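Long-range contacts in transcriptional activator, putative, Baf family (Campylobacter jejuni, PDB 2NRH), which probably catalyses the ATP-dependent phosphorylation of pantothenate, the first step of coenzyme A biosynthesis, as a type III pantothenate kinase that works as a homodimer: residues B[64-69]-B[79-84]; B[169-174]-B[183-188]. The protein carries 2 engineered substitutions. One frame throughout, in Å; residues are numbered along the deposited sequence.

Interaction 1: residues B[64-69]-B[79-84]; sequences FLFDTI and AACYTI
The ring of Phe64 stands with one edge against a face of Tyr82, an edge-to-face pair with centroids 4.7 Å apart and planes at 64°. CD1 of Phe64 lies over the centre of the tyrosine ring, while CE1 approaches Tyr82 CD2 at 3.5 Å. The next atom round the phenylalanine, Phe64 CZ, reaches Ala79 CB at 3.8 Å; with only a methyl for a side chain, Ala79 lets the ring lie close to its CA. Tyr82 has Phe64 over one face and Phe66 at its edge; its CG is anti to the backbone N (chi1 -157°), which swings the ring out toward the backbone of Leu65. There Leu65 O lies near the ring plane, 3.3 Å from Tyr82 CE1, a contact with the weakly positive hydrogens of an aromatic edge.

This packing closes the loop between strand 57-59 and helix 75-81 onto that helix, in a kinase of the actin-like ATPase (ASKHA) superfamily. The loop runs on to Tyr70, a predicted substrate-binding residue, and the helix carries Asp76, the predicted proton acceptor. Helix 194-204 covers the aromatic pair through Ile202, and Lys201 makes a cation-pi contact with Tyr82. Further along, Phe66, also with CG anti to its N (chi1 179°), sets CE1 and CZ against Cys81 CB, each at 3.7 Å, a small side chain that suits the close approach of a large ring.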
ATOM      1  N   PHE B  64       3.586 -28.110 -13.318  1.00 59.22           N
ATOM      2  CA  PHE B  64       4.538 -27.037 -13.038  1.00 59.08           C
ATOM      3  C   PHE B  64       5.589 -27.493 -12.049  1.00 59.52           C
ATOM      4  O   PHE B  64       5.284 -27.657 -10.878  1.00 60.82           O
ATOM      5  CB  PHE B  64       3.806 -25.784 -12.505  1.00 59.19           C
ATOM      6  CG  PHE B  64       3.311 -24.851 -13.600  1.00 57.15           C
ATOM      7  CD1 PHE B  64       4.153 -23.887 -14.148  1.00 55.07           C
ATOM      8  CD2 PHE B  64       2.031 -24.965 -14.084  1.00 56.11           C
ATOM      9  CE1 PHE B  64       3.716 -23.074 -15.148  1.00 55.35           C
ATOM     10  CE2 PHE B  64       1.581 -24.163 -15.108  1.00 54.04           C
ATOM     11  CZ  PHE B  64       2.414 -23.208 -15.635  1.00 55.95           C
ATOM     12  N   LEU B  65       6.832 -27.682 -12.492  1.00 59.76           N
ATOM     13  CA  LEU B  65       7.929 -27.901 -11.534  1.00 59.25           C
ATOM     14  C   LEU B  65       8.811 -26.636 -11.360  1.00 58.75           C
ATOM     15  O   LEU B  65       9.483 -26.135 -12.285  1.00 60.90           O
ATOM     16  CB  LEU B  65       8.724 -29.199 -11.843  1.00 60.10           C
ATOM     17  CG  LEU B  65       7.896 -30.469 -12.232  1.00 60.71           C
ATOM     18  CD1 LEU B  65       8.747 -31.669 -12.306  1.00 61.45           C
ATOM     19  CD2 LEU B  65       6.633 -30.770 -11.339  1.00 61.53           C
ATOM     20  N   PHE B  66       8.813 -26.114 -10.149  1.00 56.07           N
ATOM     21  CA  PHE B  66       9.290 -24.790  -9.922  1.00 53.88           C
ATOM     22  C   PHE B  66       9.967 -24.784  -8.581  1.00 52.71           C
ATOM     23  O   PHE B  66       9.372 -25.143  -7.607  1.00 52.87           O
ATOM     24  CB  PHE B  66       8.070 -23.843  -9.976  1.00 54.14           C
ATOM     25  CG  PHE B  66       8.394 -22.413  -9.736  1.00 52.17           C
ATOM     26  CD1 PHE B  66       9.048 -21.669 -10.696  1.00 53.36           C
ATOM     27  CD2 PHE B  66       7.999 -21.801  -8.553  1.00 52.53           C
ATOM     28  CE1 PHE B  66       9.341 -20.351 -10.480  1.00 54.77           C
ATOM     29  CE2 PHE B  66       8.253 -20.497  -8.350  1.00 51.92           C
ATOM     30  CZ  PHE B  66       8.956 -19.760  -9.302  1.00 54.75           C
ATOM     31  N   ASP B  67      11.226 -24.385  -8.531  1.00 52.47           N
ATOM     32  CA  ASP B  67      12.025 -24.516  -7.304  1.00 52.11           C
ATOM     33  C   ASP B  67      11.823 -23.321  -6.352  1.00 50.16           C
ATOM     34  O   ASP B  67      12.394 -22.285  -6.540  1.00 48.50           O
ATOM     35  CB  ASP B  67      13.513 -24.731  -7.663  1.00 53.32           C
ATOM     36  CG  ASP B  67      14.381 -25.221  -6.471  1.00 57.02           C
ATOM     37  OD1 ASP B  67      13.977 -25.162  -5.275  1.00 61.28           O
ATOM     38  OD2 ASP B  67      15.518 -25.704  -6.762  1.00 63.83           O
ATOM     39  N   THR B  68      10.979 -23.519  -5.345  1.00 49.93           N
ATOM     40  CA  THR B  68      10.570 -22.502  -4.313  1.00 50.38           C
ATOM     41  C   THR B  68      10.400 -23.174  -2.917  1.00 49.45           C
ATOM     42  O   THR B  68      10.126 -24.363  -2.843  1.00 48.62           O
ATOM     43  CB  THR B  68       9.192 -21.747  -4.729  1.00 50.10           C
ATOM     44  OG1 THR B  68       8.937 -20.671  -3.821  1.00 51.45           O
ATOM     45  CG2 THR B  68       8.009 -22.652  -4.645  1.00 49.37           C
ATOM     46  N   ILE B  69      10.541 -22.427  -1.827  1.00 50.26           N
ATOM     47  CA  ILE B  69      10.162 -22.915  -0.476  1.00 49.81           C
ATOM     48  C   ILE B  69       9.069 -22.041   0.143  1.00 50.74           C
ATOM     49  O   ILE B  69       8.808 -22.090   1.373  1.00 50.69           O
ATOM     50  CB  ILE B  69      11.344 -22.925   0.537  1.00 49.39           C
ATOM     51  CG1 ILE B  69      12.017 -21.560   0.612  1.00 50.10           C
ATOM     52  CG2 ILE B  69      12.303 -24.087   0.249  1.00 51.46           C
ATOM     53  CD1 ILE B  69      13.018 -21.455   1.730  1.00 51.90           C
ATOM     54  N   ALA B  79       3.278 -19.597 -12.765  1.00 51.22           N
ATOM     55  CA  ALA B  79       3.161 -19.550 -14.198  1.00 50.94           C
ATOM     56  C   ALA B  79       3.787 -18.296 -14.813  1.00 51.78           C
ATOM     57  O   ALA B  79       4.275 -18.343 -15.950  1.00 52.16           O
ATOM     58  CB  ALA B  79       1.669 -19.666 -14.609  1.00 51.22           C
ATOM     59  N   ALA B  80       3.744 -17.168 -14.110  1.00 51.75           N
ATOM     60  CA  ALA B  80       4.370 -15.925 -14.638  1.00 51.75           C
ATOM     61  C   ALA B  80       5.874 -15.914 -14.478  1.00 51.97           C
ATOM     62  O   ALA B  80       6.562 -15.223 -15.249  1.00 52.28           O
ATOM     63  CB  ALA B  80       3.800 -14.679 -13.997  1.00 49.98           C
ATOM     64  N   CYS B  81       6.374 -16.609 -13.457  1.00 51.19           N
ATOM     65  CA  CYS B  81       7.825 -16.761 -13.271  1.00 52.36           C
ATOM     66  C   CYS B  81       8.435 -17.829 -14.174  1.00 53.25           C
ATOM     67  O   CYS B  81       9.649 -17.916 -14.319  1.00 54.12           O
ATOM     68  CB  CYS B  81       8.169 -17.095 -11.817  1.00 50.53           C
ATOM     69  SG  CYS B  81       7.897 -15.696 -10.740  1.00 48.44           S
ATOM     70  N   TYR B  82       7.588 -18.668 -14.723  1.00 54.05           N
ATOM     71  CA  TYR B  82       8.034 -19.924 -15.250  1.00 55.70           C
ATOM     72  C   TYR B  82       8.959 -19.799 -16.483  1.00 57.04           C
ATOM     73  O   TYR B  82       9.844 -20.645 -16.649  1.00 58.01           O
ATOM     74  CB  TYR B  82       6.833 -20.778 -15.629  1.00 55.77           C
ATOM     75  CG  TYR B  82       7.133 -22.257 -15.660  1.00 56.96           C
ATOM     76  CD1 TYR B  82       7.728 -22.882 -14.564  1.00 55.55           C
ATOM     77  CD2 TYR B  82       6.826 -23.032 -16.770  1.00 57.68           C
ATOM     78  CE1 TYR B  82       8.000 -24.214 -14.562  1.00 56.09           C
ATOM     79  CE2 TYR B  82       7.094 -24.402 -16.763  1.00 56.16           C
ATOM     80  CZ  TYR B  82       7.671 -24.965 -15.646  1.00 56.24           C
ATOM     81  OH  TYR B  82       7.916 -26.307 -15.585  1.00 60.55           O
ATOM     82  N   THR B  83       8.729 -18.821 -17.378  1.00 56.55           N
ATOM     83  CA  THR B  83       9.581 -18.727 -18.594  1.00 56.34           C
ATOM     84  C   THR B  83      10.836 -17.861 -18.325  1.00 56.07           C
ATOM     85  O   THR B  83      11.600 -17.542 -19.231  1.00 55.57           O
ATOM     86  CB  THR B  83       8.838 -18.172 -19.783  1.00 54.91           C
ATOM     87  OG1 THR B  83       8.305 -16.894 -19.433  1.00 56.50           O
ATOM     88  CG2 THR B  83       7.737 -19.070 -20.173  1.00 57.72           C
ATOM     89  N   ILE B  84      11.028 -17.501 -17.061  1.00 56.23           N
ATOM     90  CA  ILE B  84      12.115 -16.602 -16.642  1.00 56.71           C
ATOM     91  C   ILE B  84      13.194 -17.352 -15.860  1.00 57.37           C
ATOM     92  O   ILE B  84      12.900 -18.102 -14.943  1.00 56.70           O
ATOM     93  CB  ILE B  84      11.510 -15.318 -15.917  1.00 56.23           C
ATOM     94  CG1 ILE B  84      10.867 -14.430 -17.005  1.00 56.70           C
ATOM     95  CG2 ILE B  84      12.558 -14.498 -15.154  1.00 53.82           C
ATOM     96  CD1 ILE B  84       9.524 -13.988 -16.712  1.00 56.03           C
TER

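Interaction 2: residues B[169-174]-B[183-188]; sequences KKLYFT and NYFDHA
Leu171 and Phe185 both turn CG to the side of the backbone N, anti to the carbonyl carbon (chi1 -84° and -68°), which directs the leucine's CD1 and the phenylalanine's ring at each other from strand 171-174 and the loop before strand 188-190. The two strands run parallel, joined by a right-handed crossover through helix 178-182, at one border of the mixed five-stranded sheet of the second actin-like domain. CD1 of Leu171 sits over one face of the Phe185 ring, 3.9 Å from its centroid and 21° from the ring normal, a CH-pi contact displaced toward the CG side of the ring. A branched leucine suits this place because one methyl can lie over the ring while CB remains beside the neighbouring strand. A parallel bridge pairs Leu171 with Ala188, their CA atoms 4.6 Å apart, and puts the two CB atoms side by side: Leu171 CB meets Ala188 CB at 3.7 Å.

Phe173, two residues on and on the same side of the strand as Leu171, brings CZ to 4.1 Å from Phe185 CD2, the two side chains crossing at about a right angle. Ile162 of helix 146-165 packs on both Leu171 and Phe185, and Tyr159 of that helix stacks on the Phe185 ring, so the helix covers this apolar patch. The backbones add a CA-H...O contact where the strands first pair, with Ala188 CA 3.4 Å from Leu171 O.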
ATOM      1  N   LYS B 169      19.586  -7.134 -12.237  1.00 70.72           N
ATOM      2  CA  LYS B 169      18.514  -8.077 -12.593  1.00 69.78           C
ATOM      3  C   LYS B 169      17.512  -7.419 -13.537  1.00 68.99           C
ATOM      4  O   LYS B 169      17.099  -6.303 -13.289  1.00 69.35           O
ATOM      5  CB  LYS B 169      17.766  -8.510 -11.331  1.00 70.55           C
ATOM      6  CG  LYS B 169      18.151  -9.829 -10.744  1.00 69.23           C
ATOM      7  CD  LYS B 169      17.967  -9.786  -9.241  1.00 71.79           C
ATOM      8  CE  LYS B 169      18.067 -11.194  -8.697  1.00 74.67           C
ATOM      9  NZ  LYS B 169      17.459 -12.125  -9.745  1.00 76.48           N
ATOM     10  N   LYS B 170      17.091  -8.123 -14.577  1.00 68.01           N
ATOM     11  CA  LYS B 170      16.083  -7.623 -15.517  1.00 67.80           C
ATOM     12  C   LYS B 170      14.719  -7.698 -14.851  1.00 66.45           C
ATOM     13  O   LYS B 170      14.517  -8.560 -13.979  1.00 66.51           O
ATOM     14  CB  LYS B 170      16.044  -8.463 -16.820  1.00 69.40           C
ATOM     15  CG  LYS B 170      17.427  -8.983 -17.392  1.00 72.94           C
ATOM     16  CD  LYS B 170      17.980  -8.118 -18.567  1.00 76.26           C
ATOM     17  CE  LYS B 170      19.290  -8.699 -19.206  1.00 76.31           C
ATOM     18  NZ  LYS B 170      19.099  -9.471 -20.492  1.00 79.44           N
ATOM     19  N   LEU B 171      13.809  -6.796 -15.253  1.00 64.15           N
ATOM     20  CA  LEU B 171      12.421  -6.770 -14.799  1.00 61.41           C
ATOM     21  C   LEU B 171      11.492  -7.213 -15.880  1.00 60.35           C
ATOM     22  O   LEU B 171      11.638  -6.801 -17.029  1.00 59.91           O
ATOM     23  CB  LEU B 171      11.988  -5.380 -14.433  1.00 61.46           C
ATOM     24  CG  LEU B 171      12.311  -4.894 -13.046  1.00 61.21           C
ATOM     25  CD1 LEU B 171      12.332  -3.380 -13.059  1.00 62.92           C
ATOM     26  CD2 LEU B 171      11.259  -5.413 -12.148  1.00 62.16           C
ATOM     27  N   TYR B 172      10.531  -8.058 -15.504  1.00 57.94           N
ATOM     28  CA  TYR B 172       9.454  -8.395 -16.376  1.00 56.28           C
ATOM     29  C   TYR B 172       8.180  -7.925 -15.660  1.00 56.72           C
ATOM     30  O   TYR B 172       8.116  -7.973 -14.407  1.00 57.07           O
ATOM     31  CB  TYR B 172       9.483  -9.887 -16.647  1.00 56.07           C
ATOM     32  CG  TYR B 172      10.819 -10.351 -17.238  1.00 56.33           C
ATOM     33  CD1 TYR B 172      10.962 -10.503 -18.612  1.00 54.12           C
ATOM     34  CD2 TYR B 172      11.931 -10.596 -16.426  1.00 55.18           C
ATOM     35  CE1 TYR B 172      12.107 -10.908 -19.147  1.00 55.40           C
ATOM     36  CE2 TYR B 172      13.114 -10.997 -16.957  1.00 54.63           C
ATOM     37  CZ  TYR B 172      13.199 -11.143 -18.330  1.00 56.37           C
ATOM     38  OH  TYR B 172      14.357 -11.560 -18.930  1.00 57.01           O
ATOM     39  N   PHE B 173       7.218  -7.428 -16.447  1.00 54.30           N
ATOM     40  CA  PHE B 173       6.015  -6.826 -15.927  1.00 53.97           C
ATOM     41  C   PHE B 173       4.858  -7.414 -16.685  1.00 53.65           C
ATOM     42  O   PHE B 173       5.006  -7.740 -17.865  1.00 52.65           O
ATOM     43  CB  PHE B 173       5.987  -5.297 -16.139  1.00 53.79           C
ATOM     44  CG  PHE B 173       6.606  -4.516 -15.032  1.00 52.57           C
ATOM     45  CD1 PHE B 173       5.860  -4.143 -13.920  1.00 51.68           C
ATOM     46  CD2 PHE B 173       7.934  -4.135 -15.104  1.00 51.16           C
ATOM     47  CE1 PHE B 173       6.452  -3.410 -12.858  1.00 49.51           C
ATOM     48  CE2 PHE B 173       8.514  -3.416 -14.080  1.00 51.52           C
ATOM     49  CZ  PHE B 173       7.758  -3.044 -12.940  1.00 50.18           C
ATOM     50  N   THR B 174       3.723  -7.558 -15.993  1.00 52.38           N
ATOM     51  CA  THR B 174       2.492  -8.103 -16.609  1.00 52.64           C
ATOM     52  C   THR B 174       1.307  -7.585 -15.836  1.00 52.42           C
ATOM     53  O   THR B 174       1.476  -6.890 -14.825  1.00 51.15           O
ATOM     54  CB  THR B 174       2.488  -9.706 -16.743  1.00 53.05           C
ATOM     55  OG1 THR B 174       1.417 -10.137 -17.594  1.00 52.45           O
ATOM     56  CG2 THR B 174       2.415 -10.431 -15.399  1.00 53.59           C
ATOM     57  N   ASN B 183       7.139   1.519 -17.380  1.00 62.08           N
ATOM     58  CA  ASN B 183       7.595   2.819 -17.864  1.00 62.38           C
ATOM     59  C   ASN B 183       8.462   3.581 -16.894  1.00 62.86           C
ATOM     60  O   ASN B 183       9.228   4.411 -17.324  1.00 64.28           O
ATOM     61  CB  ASN B 183       6.447   3.667 -18.400  1.00 62.10           C
ATOM     62  CG  ASN B 183       5.758   3.013 -19.566  1.00 64.73           C
ATOM     63  OD1 ASN B 183       6.304   2.088 -20.141  1.00 69.57           O
ATOM     64  ND2 ASN B 183       4.532   3.435 -19.893  1.00 65.80           N
ATOM     65  N   TYR B 184       8.434   3.286 -15.608  1.00 63.28           N
ATOM     66  CA  TYR B 184       9.384   3.967 -14.710  1.00 64.37           C
ATOM     67  C   TYR B 184      10.804   3.366 -14.743  1.00 65.47           C
ATOM     68  O   TYR B 184      11.680   3.787 -13.971  1.00 65.55           O
ATOM     69  CB  TYR B 184       8.941   3.858 -13.270  1.00 64.42           C
ATOM     70  CG  TYR B 184       7.737   4.656 -12.847  1.00 65.62           C
ATOM     71  CD1 TYR B 184       7.693   6.050 -12.961  1.00 63.09           C
ATOM     72  CD2 TYR B 184       6.659   4.010 -12.254  1.00 65.93           C
ATOM     73  CE1 TYR B 184       6.574   6.774 -12.527  1.00 63.67           C
ATOM     74  CE2 TYR B 184       5.546   4.717 -11.806  1.00 66.97           C
ATOM     75  CZ  TYR B 184       5.510   6.095 -11.939  1.00 66.17           C
ATOM     76  OH  TYR B 184       4.381   6.732 -11.505  1.00 65.12           O
ATOM     77  N   PHE B 185      11.024   2.349 -15.573  1.00 66.00           N
ATOM     78  CA  PHE B 185      12.279   1.597 -15.498  1.00 67.21           C
ATOM     79  C   PHE B 185      12.879   1.418 -16.867  1.00 69.20           C
ATOM     80  O   PHE B 185      12.169   1.196 -17.853  1.00 69.08           O
ATOM     81  CB  PHE B 185      12.061   0.197 -14.862  1.00 66.18           C
ATOM     82  CG  PHE B 185      11.683   0.224 -13.376  1.00 60.81           C
ATOM     83  CD1 PHE B 185      12.653   0.346 -12.400  1.00 58.89           C
ATOM     84  CD2 PHE B 185      10.371   0.089 -12.980  1.00 56.97           C
ATOM     85  CE1 PHE B 185      12.308   0.392 -11.055  1.00 59.27           C
ATOM     86  CE2 PHE B 185      10.015   0.121 -11.640  1.00 57.85           C
ATOM     87  CZ  PHE B 185      10.978   0.276 -10.675  1.00 58.07           C
ATOM     88  N   ASP B 186      14.200   1.500 -16.949  1.00 72.72           N
ATOM     89  CA  ASP B 186      14.838   0.994 -18.168  1.00 75.53           C
ATOM     90  C   ASP B 186      15.341  -0.411 -17.922  1.00 76.48           C
ATOM     91  O   ASP B 186      15.541  -0.810 -16.770  1.00 77.33           O
ATOM     92  CB  ASP B 186      15.910   1.928 -18.707  1.00 76.15           C
ATOM     93  CG  ASP B 186      17.073   2.049 -17.797  1.00 79.79           C
ATOM     94  OD1 ASP B 186      18.031   1.257 -18.017  1.00 87.63           O
ATOM     95  OD2 ASP B 186      17.049   2.922 -16.889  1.00 79.98           O
ATOM     96  N   HIS B 187      15.505  -1.176 -19.000  1.00 77.63           N
ATOM     97  CA  HIS B 187      15.880  -2.585 -18.902  1.00 77.92           C
ATOM     98  C   HIS B 187      14.724  -3.430 -18.323  1.00 76.41           C
ATOM     99  O   HIS B 187      14.952  -4.435 -17.644  1.00 76.96           O
ATOM    100  CB  HIS B 187      17.168  -2.759 -18.070  1.00 79.43           C
ATOM    101  CG  HIS B 187      18.396  -2.143 -18.691  1.00 85.63           C
ATOM    102  ND1 HIS B 187      19.484  -1.729 -17.936  1.00 89.05           N
ATOM    103  CD2 HIS B 187      18.716  -1.883 -19.987  1.00 89.05           C
ATOM    104  CE1 HIS B 187      20.413  -1.241 -18.742  1.00 90.87           C
ATOM    105  NE2 HIS B 187      19.974  -1.322 -19.989  1.00 91.49           N
ATOM    106  N   ALA B 188      13.493  -3.012 -18.604  1.00 74.21           N
ATOM    107  CA  ALA B 188      12.311  -3.712 -18.184  1.00 72.33           C
ATOM    108  C   ALA B 188      11.427  -3.977 -19.384  1.00 72.30           C
ATOM    109  O   ALA B 188      11.294  -3.131 -20.273  1.00 72.88           O
ATOM    110  CB  ALA B 188      11.574  -2.899 -17.185  1.00 72.16           C
TER

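Interaction 1 closes before interaction 2 opens along the chain, and their centres lie 19 Å apart, yet they touch: Ile84 CD1, on the last residue of the Cys81-Ile84 turn in interaction 1, packs 3.9 Å from Tyr172 CG on strand 171-174. Strand 87-92 joins them further, since Val89 meets Ala80, Cys81 and Ile84, while Val88 and Val90 touch Leu171. Interaction 1 lies nearer the predicted substrate site: the side chain of Phe64 is about 4 Å from that of Ile75, and that of Ala79 about 6 Å from that of Asp76. For interaction 2 the nearby landmark is Asp91, a predicted potassium ligand, whose side chain lies about 8 Å from that of Phe173.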